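Local coordinates for protein alpha-L-rhamnosidase (Aspergillus terreus, PDB 6GSZ) that probably hydrolyses terminal non-reducing alpha-L-rhamnose residues from alpha-L-rhamnosides, as a calcium-binding, N-glycosylated fungal glycosidase, at residues S177-H182 with R499-N504. Sequence-based numbering, arbitrary orientation.
With NAG (2-acetamido-2-deoxy-beta-D-glucopyranose), chain B.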
loop_
_atom_site.group_PDB
_atom_site.type_symbol
_atom_site.label_atom_id
_atom_site.label_comp_id
_atom_site.label_asym_id
_atom_site.label_seq_id
_atom_site.Cartn_x
_atom_site.Cartn_y
_atom_site.Cartn_z
ATOM N N SER A 177 8.107 -12.056 3.135
ATOM C CA SER A 177 8.165 -13.501 3.069
ATOM C C SER A 177 9.575 -13.842 3.564
ATOM O O SER A 177 10.475 -14.134 2.792
ATOM C CB SER A 177 7.898 -14.015 1.672
ATOM O OG SER A 177 6.556 -13.731 1.283
ATOM N N TYR A 178 9.708 -13.879 4.910
ATOM C CA TYR A 178 11.031 -13.789 5.554
ATOM C C TYR A 178 11.952 -14.951 5.187
ATOM O O TYR A 178 13.178 -14.761 5.216
ATOM C CB TYR A 178 10.904 -13.798 7.073
ATOM C CG TYR A 178 10.093 -12.681 7.656
ATOM C CD1 TYR A 178 10.510 -11.360 7.593
ATOM C CD2 TYR A 178 8.907 -12.938 8.326
ATOM C CE1 TYR A 178 9.811 -10.348 8.232
ATOM C CE2 TYR A 178 8.184 -11.947 8.957
ATOM C CZ TYR A 178 8.618 -10.633 8.905
ATOM O OH TYR A 178 7.894 -9.663 9.564
ATOM N N GLN A 179 11.402 -16.131 4.878
ATOM C CA GLN A 179 12.298 -17.259 4.538
ATOM C C GLN A 179 13.027 -17.043 3.206
ATOM O O GLN A 179 13.980 -17.783 2.911
ATOM C CB GLN A 179 11.582 -18.609 4.550
ATOM C CG GLN A 179 10.632 -18.917 3.400
ATOM C CD GLN A 179 9.230 -18.399 3.550
ATOM O OE1 GLN A 179 8.975 -17.232 3.961
ATOM N NE2 GLN A 179 8.300 -19.288 3.205
ATOM N N TYR A 180 12.515 -16.121 2.373
ATOM C CA TYR A 180 13.113 -15.758 1.089
ATOM C C TYR A 180 13.804 -14.394 1.143
ATOM O O TYR A 180 14.887 -14.234 0.579
ATOM C CB TYR A 180 12.050 -15.748 -0.004
ATOM C CG TYR A 180 11.350 -17.059 -0.179
ATOM C CD1 TYR A 180 12.057 -18.163 -0.622
ATOM C CD2 TYR A 180 9.998 -17.206 0.090
ATOM C CE1 TYR A 180 11.433 -19.377 -0.801
ATOM C CE2 TYR A 180 9.380 -18.441 -0.034
ATOM C CZ TYR A 180 10.091 -19.512 -0.523
ATOM O OH TYR A 180 9.540 -20.748 -0.664
ATOM N N ARG A 181 13.176 -13.433 1.802
ATOM C CA ARG A 181 13.619 -12.028 1.749
ATOM C C ARG A 181 13.281 -11.414 3.100
ATOM O O ARG A 181 12.145 -11.546 3.554
ATOM C CB ARG A 181 12.923 -11.294 0.601
ATOM C CG ARG A 181 13.400 -9.863 0.376
ATOM C CD ARG A 181 12.690 -9.210 -0.785
ATOM N NE ARG A 181 11.290 -8.959 -0.459
ATOM C CZ ARG A 181 10.783 -7.870 0.156
ATOM N NH1 ARG A 181 11.517 -6.747 0.286
ATOM N NH2 ARG A 181 9.521 -7.940 0.616
ATOM N N HIS A 182 14.286 -10.779 3.695
ATOM C CA HIS A 182 14.096 -10.224 5.038
ATOM C C HIS A 182 14.716 -8.830 5.048
ATOM O O HIS A 182 15.925 -8.681 4.844
ATOM C CB HIS A 182 14.719 -11.152 6.067
ATOM C CG HIS A 182 14.425 -10.886 7.506
ATOM N ND1 HIS A 182 14.208 -11.920 8.396
ATOM C CD2 HIS A 182 14.308 -9.729 8.186
ATOM C CE1 HIS A 182 13.957 -11.385 9.578
ATOM N NE2 HIS A 182 14.060 -10.057 9.505
ATOM N N ARG A 499 6.498 -13.615 -6.258
ATOM C CA ARG A 499 7.256 -14.462 -7.148
ATOM C C ARG A 499 7.919 -15.608 -6.351
ATOM O O ARG A 499 7.861 -16.762 -6.769
ATOM C CB ARG A 499 8.273 -13.623 -7.931
ATOM C CG ARG A 499 9.194 -14.420 -8.833
ATOM C CD ARG A 499 8.418 -15.287 -9.809
ATOM N NE ARG A 499 9.285 -15.776 -10.858
ATOM C CZ ARG A 499 8.989 -16.786 -11.696
ATOM N NH1 ARG A 499 7.816 -17.407 -11.571
ATOM N NH2 ARG A 499 9.869 -17.106 -12.643
ATOM N N SER A 500 8.611 -15.278 -5.251
ATOM C CA SER A 500 9.261 -16.306 -4.444
ATOM C C SER A 500 8.255 -17.364 -3.956
ATOM O O SER A 500 8.551 -18.600 -4.039
ATOM C CB SER A 500 9.954 -15.674 -3.243
ATOM O OG SER A 500 11.036 -14.830 -3.628
ATOM N N GLU A 501 7.088 -16.897 -3.502
ATOM C CA GLU A 501 6.077 -17.778 -2.996
ATOM C C GLU A 501 5.571 -18.700 -4.109
ATOM O O GLU A 501 5.373 -19.914 -3.929
ATOM C CB GLU A 501 4.949 -16.992 -2.333
ATOM C CG GLU A 501 5.361 -16.229 -1.079
ATOM C CD GLU A 501 5.463 -16.955 0.239
ATOM O OE1 GLU A 501 5.575 -18.185 0.209
ATOM O OE2 GLU A 501 5.377 -16.212 1.243
ATOM N N GLN A 502 5.293 -18.108 -5.297
ATOM C CA GLN A 502 4.842 -18.852 -6.464
ATOM C C GLN A 502 5.830 -19.956 -6.841
ATOM O O GLN A 502 5.395 -21.072 -7.248
ATOM C CB GLN A 502 4.658 -17.844 -7.595
ATOM C CG GLN A 502 4.269 -18.508 -8.917
ATOM C CD GLN A 502 4.471 -17.582 -10.091
ATOM O OE1 GLN A 502 5.388 -16.748 -10.086
ATOM N NE2 GLN A 502 3.610 -17.741 -11.089
ATOM N N LEU A 503 7.131 -19.660 -6.786
ATOM C CA LEU A 503 8.117 -20.651 -7.224
ATOM C C LEU A 503 8.130 -21.876 -6.292
ATOM O O LEU A 503 8.634 -22.923 -6.720
ATOM C CB LEU A 503 9.498 -20.015 -7.328
ATOM C CG LEU A 503 9.656 -19.127 -8.565
ATOM C CD1 LEU A 503 10.889 -18.233 -8.421
ATOM C CD2 LEU A 503 9.693 -19.963 -9.854
ATOM N N ASN A 504 7.619 -21.750 -5.070
ATOM C CA ASN A 504 7.466 -22.917 -4.196
ATOM C C ASN A 504 6.032 -23.418 -4.108
ATOM O O ASN A 504 5.685 -24.178 -3.200
ATOM C CB ASN A 504 7.975 -22.614 -2.799
ATOM C CG ASN A 504 8.210 -23.876 -1.994
ATOM O OD1 ASN A 504 8.683 -24.895 -2.534
ATOM N ND2 ASN A 504 7.863 -23.808 -0.724
HETATM C C1 NAG B . 8.036 -24.944 0.168
HETATM C C2 NAG B . 8.526 -24.465 1.544
HETATM C C3 NAG B . 8.557 -25.610 2.528
HETATM C C4 NAG B . 7.220 -26.303 2.622
HETATM C C5 NAG B . 6.795 -26.721 1.213
HETATM C C6 NAG B . 5.381 -27.283 1.235
HETATM C C7 NAG B . 10.096 -22.608 1.924
HETATM C C8 NAG B . 11.517 -22.146 1.719
HETATM N N2 NAG B . 9.826 -23.859 1.469
HETATM O O3 NAG B . 8.922 -25.100 3.803
HETATM O O4 NAG B . 7.415 -27.444 3.450
HETATM O O5 NAG B . 6.762 -25.543 0.387
HETATM O O6 NAG B . 4.476 -26.365 1.932
HETATM O O7 NAG B . 9.227 -21.892 2.445
HETATM O O HOH W 1 5.348 -19.274 2.677
HETATM O O HOH W 2 6.295 -16.244 3.901
HETATM O O HOH W 3 7.027 -21.240 0.162
#
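Glu501 OE2 is gripped by two firm donors, the hydroxyl of Ser177 and the backbone N-H of Asn515 from outside the two segments, and a water also lies within hydrogen-bonding distance of it. The serine bond is short, Ser177 OG to Glu501 OE2 2.7 Å, and it arrives on the anti side of the oxygen, 31° out of the carboxylate plane. Two firm donors, with a water nearby, would be expected to favour the charged form of this buried residue. A sharp bend at chi2 swings the acid off its helix toward the loop. The other oxygen, Glu501 OE1, lies 3.8 Å from Tyr180 CE2, at the edge of the ring and in its plane, with ring and carboxylate 79° apart. Two waters join Glu501 to Gln179, one running from OE1 to NE2 and the other from OE2 to OE1 of the amide.

Tyr180 supplies the apolar part of the contact. Ser500 CB sits over one ring face in a CH-pi contact, 4.0 Å from the centroid, while Gln179 CG covers the opposite face near the rim. At the far end of the ring, Tyr180 OH lies 3.2 Å from Asn504 CB and shares a water with Asn504 ND2 and the sugar's O7.

Asn504 ND2 is bonded covalently to C1 of the N-acetylglucosamine (1.5 Å), and Gln179 NE2 donates an almost straight hydrogen bond to its acetamide oxygen O7, 2.9 Å long at 173°. The first sugar is thereby tied to both segments. The contact is thus an interdomain seam: a loop of the beta-rich domain that contains strand 182-188 docks on the last turns of helix 488-503 of the six-hairpin glycosidase domain, beside an N-glycosylation site.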